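Local coordinates for protein cytochrome c (Pseudomonas aeruginosa, PDB 6RTE) that acts as the dihydro-heme d1 dehydrogenase NirN in heme d1 biosynthesis, carrying a heme c domain beside an eight-bladed beta-propeller, at residues V128-F142 and Y205-R217. Residues are numbered along the deposited sequence; the frame is centred on the assembly and turned at random.
Sequences VQPHPLATLPSRPRF and YDLYNLKVVAEVR
Asn209 ND2 donates to Pro137 O at 2.7 Å, and the acceptor lies in the amide plane. The same nitrogen also donates to Asp206 OD2, so it bridges the linker and its own turn. Asp206 OD2 is in addition salt-bridged to Arg191. On the other side of the amide, Asn209 OD1 accepts from two waters. One also donates to Arg139 O. The other accepts from Arg141 NE, a less certain link because that side chain is poorly ordered. Next to it, Arg141 N donates to Tyr208 O at 2.9 Å.

At the far end, Val128 and Glu215 form an antiparallel hydrogen-bonded pair, with Val128 N 2.8 Å from Glu215 O. Between the two ends, His131 ND1 donates to Val212 O at 3.0 Å, and the oxygen lies in the ring plane. His131 CG stands anti to the carbonyl carbon (chi1 -58°), which sets the imidazole against Val212 and Lys211. Lys211 CD sits over one face of that ring in a CH-pi contact.

The linker 128-142 follows helix 120-126 and leads into the propeller. It runs along strand 211-217, at the edge of one blade. Val213 and Ala214 form a classic beta bulge opposite Leu204, while Asp206 OD1 accepts from Tyr208 N in an Asx turn.

Pro140 CG makes a CH-pi contact over the centre of the Tyr208 ring, 3.9 Å from its centroid. Leu133 CD2 meets Val213 CG2 at 3.8 Å. The Phe142 edge faces Leu207 O, and its CD2 touches Leu210 CD1.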
# COMPACT_ATOMS: atom_id res chain seq x y z
N VAL A 128 -14.17 5.26 16.52
CA VAL A 128 -15.61 5.08 16.38
C VAL A 128 -15.88 3.62 16.09
O VAL A 128 -15.02 2.90 15.56
CB VAL A 128 -16.22 5.98 15.28
CG1 VAL A 128 -16.17 7.46 15.70
CG2 VAL A 128 -15.49 5.79 13.96
N GLN A 129 -17.08 3.16 16.44
CA GLN A 129 -17.44 1.74 16.34
C GLN A 129 -18.89 1.61 15.90
O GLN A 129 -19.77 1.28 16.70
CB GLN A 129 -17.23 1.03 17.68
CG GLN A 129 -15.81 0.87 18.15
CD GLN A 129 -15.74 0.03 19.40
OE1 GLN A 129 -15.91 -1.18 19.36
NE2 GLN A 129 -15.54 0.69 20.54
N PRO A 130 -19.17 1.87 14.63
CA PRO A 130 -20.58 1.85 14.19
C PRO A 130 -21.25 0.49 14.27
O PRO A 130 -22.46 0.43 14.50
CB PRO A 130 -20.50 2.35 12.74
CG PRO A 130 -19.09 2.19 12.33
CD PRO A 130 -18.26 2.35 13.57
N HIS A 131 -20.51 -0.60 14.08
CA HIS A 131 -21.08 -1.96 14.10
C HIS A 131 -20.10 -2.89 14.78
O HIS A 131 -19.34 -3.62 14.12
CB HIS A 131 -21.41 -2.45 12.69
CG HIS A 131 -22.36 -1.57 11.94
ND1 HIS A 131 -21.94 -0.64 11.02
CD2 HIS A 131 -23.71 -1.46 11.99
CE1 HIS A 131 -22.99 0.00 10.53
NE2 HIS A 131 -24.07 -0.49 11.10
N PRO A 132 -20.07 -2.90 16.11
CA PRO A 132 -19.13 -3.79 16.82
C PRO A 132 -19.35 -5.25 16.45
O PRO A 132 -20.48 -5.72 16.33
CB PRO A 132 -19.45 -3.53 18.31
CG PRO A 132 -20.19 -2.20 18.33
CD PRO A 132 -20.92 -2.12 17.03
N LEU A 133 -18.24 -5.98 16.29
CA LEU A 133 -18.31 -7.38 15.90
C LEU A 133 -19.13 -8.21 16.88
O LEU A 133 -19.80 -9.17 16.48
CB LEU A 133 -16.91 -7.97 15.78
CG LEU A 133 -16.14 -7.65 14.51
CD1 LEU A 133 -14.74 -8.26 14.68
CD2 LEU A 133 -16.84 -8.19 13.29
N ALA A 134 -19.06 -7.89 18.17
CA ALA A 134 -19.85 -8.63 19.15
C ALA A 134 -21.34 -8.58 18.83
O ALA A 134 -22.09 -9.48 19.24
CB ALA A 134 -19.60 -8.07 20.56
N THR A 135 -21.80 -7.54 18.13
CA THR A 135 -23.21 -7.38 17.83
C THR A 135 -23.61 -7.94 16.47
O THR A 135 -24.79 -7.86 16.11
CB THR A 135 -23.62 -5.89 17.87
OG1 THR A 135 -23.00 -5.20 16.78
CG2 THR A 135 -23.20 -5.25 19.20
N LEU A 136 -22.67 -8.49 15.70
CA LEU A 136 -23.01 -8.92 14.36
C LEU A 136 -22.98 -10.44 14.25
O LEU A 136 -22.09 -11.08 14.81
CB LEU A 136 -22.03 -8.34 13.34
CG LEU A 136 -22.01 -6.82 13.14
CD1 LEU A 136 -20.82 -6.43 12.29
CD2 LEU A 136 -23.30 -6.32 12.51
N PRO A 137 -23.91 -11.03 13.50
CA PRO A 137 -23.83 -12.47 13.24
C PRO A 137 -22.58 -12.79 12.43
O PRO A 137 -21.93 -11.91 11.85
CB PRO A 137 -25.12 -12.78 12.47
CG PRO A 137 -25.61 -11.48 11.94
CD PRO A 137 -24.99 -10.37 12.74
N SER A 138 -22.20 -14.07 12.44
CA SER A 138 -20.93 -14.50 11.85
C SER A 138 -21.14 -15.30 10.56
O SER A 138 -20.32 -16.14 10.21
CB SER A 138 -20.11 -15.29 12.87
OG SER A 138 -19.53 -14.41 13.82
N ARG A 139 -22.20 -15.02 9.86
CA ARG A 139 -22.57 -15.71 8.64
C ARG A 139 -22.49 -14.74 7.46
O ARG A 139 -22.94 -13.61 7.58
CB ARG A 139 -24.00 -16.25 8.78
CG ARG A 139 -24.71 -16.57 7.50
CD ARG A 139 -26.17 -16.97 7.76
NE ARG A 139 -26.69 -17.74 6.64
CZ ARG A 139 -26.82 -19.07 6.62
NH1 ARG A 139 -26.50 -19.80 7.69
NH2 ARG A 139 -27.29 -19.66 5.54
N PRO A 140 -21.92 -15.16 6.33
CA PRO A 140 -22.01 -14.30 5.13
C PRO A 140 -23.46 -14.01 4.79
O PRO A 140 -24.29 -14.91 4.70
CB PRO A 140 -21.31 -15.13 4.05
CG PRO A 140 -20.37 -16.03 4.80
CD PRO A 140 -21.11 -16.36 6.08
N ARG A 141 -23.76 -12.73 4.61
CA ARG A 141 -25.11 -12.30 4.25
C ARG A 141 -25.41 -12.49 2.77
O ARG A 141 -26.55 -12.25 2.35
CB ARG A 141 -25.30 -10.83 4.62
CG ARG A 141 -25.61 -10.59 6.09
CD ARG A 141 -25.77 -9.10 6.33
NE ARG A 141 -26.65 -8.80 7.46
CZ ARG A 141 -27.98 -8.88 7.41
NH1 ARG A 141 -28.58 -9.27 6.29
NH2 ARG A 141 -28.69 -8.57 8.48
N PHE A 142 -24.44 -12.95 2.00
CA PHE A 142 -24.55 -13.06 0.55
C PHE A 142 -24.30 -14.51 0.16
O PHE A 142 -23.88 -15.34 0.97
CB PHE A 142 -23.52 -12.15 -0.12
CG PHE A 142 -22.16 -12.24 0.50
CD1 PHE A 142 -21.31 -13.28 0.18
CD2 PHE A 142 -21.75 -11.30 1.44
CE1 PHE A 142 -20.07 -13.38 0.76
CE2 PHE A 142 -20.52 -11.39 2.02
CZ PHE A 142 -19.67 -12.43 1.69
N TYR A 205 -13.43 -3.45 8.24
CA TYR A 205 -14.63 -3.76 7.48
C TYR A 205 -14.91 -5.25 7.57
O TYR A 205 -14.01 -6.07 7.36
CB TYR A 205 -14.46 -3.34 6.02
CG TYR A 205 -15.71 -3.44 5.18
CD1 TYR A 205 -16.63 -2.41 5.16
CD2 TYR A 205 -15.95 -4.55 4.38
CE1 TYR A 205 -17.77 -2.48 4.38
CE2 TYR A 205 -17.09 -4.62 3.59
CZ TYR A 205 -17.99 -3.58 3.60
OH TYR A 205 -19.11 -3.64 2.84
N ASP A 206 -16.15 -5.60 7.88
CA ASP A 206 -16.59 -6.98 8.02
C ASP A 206 -17.20 -7.43 6.70
O ASP A 206 -18.30 -7.01 6.34
CB ASP A 206 -17.60 -7.10 9.16
CG ASP A 206 -18.15 -8.52 9.31
OD1 ASP A 206 -17.69 -9.44 8.60
OD2 ASP A 206 -19.05 -8.70 10.15
N LEU A 207 -16.47 -8.28 5.96
CA LEU A 207 -16.96 -8.70 4.65
C LEU A 207 -18.23 -9.53 4.76
O LEU A 207 -19.08 -9.46 3.86
CB LEU A 207 -15.88 -9.49 3.91
CG LEU A 207 -14.67 -8.69 3.41
CD1 LEU A 207 -13.52 -9.62 3.03
CD2 LEU A 207 -15.07 -7.81 2.23
N TYR A 208 -18.38 -10.31 5.83
CA TYR A 208 -19.57 -11.14 5.95
C TYR A 208 -20.84 -10.30 6.09
O TYR A 208 -21.89 -10.65 5.54
CB TYR A 208 -19.48 -12.10 7.14
CG TYR A 208 -18.51 -13.24 6.97
CD1 TYR A 208 -17.67 -13.32 5.86
CD2 TYR A 208 -18.42 -14.24 7.93
CE1 TYR A 208 -16.77 -14.34 5.72
CE2 TYR A 208 -17.52 -15.28 7.79
CZ TYR A 208 -16.70 -15.33 6.68
OH TYR A 208 -15.80 -16.35 6.53
N ASN A 209 -20.78 -9.22 6.85
CA ASN A 209 -21.96 -8.38 7.06
C ASN A 209 -21.95 -7.12 6.21
O ASN A 209 -22.91 -6.35 6.27
CB ASN A 209 -22.08 -8.03 8.54
CG ASN A 209 -22.55 -9.22 9.37
OD1 ASN A 209 -23.72 -9.56 9.38
ND2 ASN A 209 -21.61 -9.87 10.04
N LEU A 210 -20.90 -6.92 5.40
CA LEU A 210 -20.78 -5.75 4.54
C LEU A 210 -21.00 -4.46 5.33
O LEU A 210 -21.80 -3.60 4.97
CB LEU A 210 -21.73 -5.86 3.34
CG LEU A 210 -21.52 -7.14 2.52
CD1 LEU A 210 -22.60 -7.30 1.44
CD2 LEU A 210 -20.13 -7.19 1.88
N LYS A 211 -20.24 -4.33 6.42
CA LYS A 211 -20.39 -3.20 7.32
C LYS A 211 -19.04 -2.74 7.84
O LYS A 211 -18.15 -3.57 8.09
CB LYS A 211 -21.28 -3.56 8.52
CG LYS A 211 -22.77 -3.60 8.18
CD LYS A 211 -23.58 -4.13 9.35
CE LYS A 211 -25.06 -4.18 9.02
NZ LYS A 211 -25.54 -2.83 8.61
N VAL A 212 -18.89 -1.42 7.99
CA VAL A 212 -17.77 -0.88 8.74
C VAL A 212 -17.95 -1.23 10.21
O VAL A 212 -19.00 -0.95 10.81
CB VAL A 212 -17.68 0.65 8.55
CG1 VAL A 212 -16.59 1.23 9.40
CG2 VAL A 212 -17.46 1.01 7.08
N VAL A 213 -16.93 -1.85 10.79
CA VAL A 213 -16.96 -2.25 12.20
C VAL A 213 -16.43 -1.13 13.09
O VAL A 213 -17.05 -0.76 14.10
CB VAL A 213 -16.12 -3.53 12.39
CG1 VAL A 213 -15.89 -3.83 13.88
CG2 VAL A 213 -16.78 -4.71 11.68
N ALA A 214 -15.27 -0.59 12.74
CA ALA A 214 -14.64 0.43 13.55
C ALA A 214 -13.69 1.24 12.68
O ALA A 214 -13.26 0.80 11.61
CB ALA A 214 -13.87 -0.19 14.73
N GLU A 215 -13.35 2.44 13.17
CA GLU A 215 -12.31 3.26 12.58
C GLU A 215 -11.58 3.99 13.70
O GLU A 215 -12.16 4.30 14.75
CB GLU A 215 -12.86 4.29 11.59
CG GLU A 215 -13.67 3.70 10.43
CD GLU A 215 -13.98 4.76 9.38
OE1 GLU A 215 -14.96 5.51 9.57
OE2 GLU A 215 -13.22 4.85 8.39
N VAL A 216 -10.31 4.27 13.46
CA VAL A 216 -9.49 5.00 14.41
C VAL A 216 -8.46 5.77 13.59
O VAL A 216 -8.10 5.37 12.48
CB VAL A 216 -8.85 4.06 15.46
CG1 VAL A 216 -7.68 3.25 14.90
CG2 VAL A 216 -8.42 4.83 16.71
N ARG A 217 -8.05 6.92 14.11
CA ARG A 217 -6.98 7.69 13.49
C ARG A 217 -5.70 7.40 14.26
O ARG A 217 -5.52 7.87 15.39
CB ARG A 217 -7.27 9.19 13.47
CG ARG A 217 -6.23 9.92 12.60
CD ARG A 217 -6.48 11.43 12.49
NE ARG A 217 -5.67 11.95 11.40
CZ ARG A 217 -5.59 13.22 11.05
NH1 ARG A 217 -6.27 14.14 11.71
NH2 ARG A 217 -4.82 13.57 10.02
O HOH W 1 -24.17 -12.20 9.24
O HOH W 2 -25.38 -7.48 9.41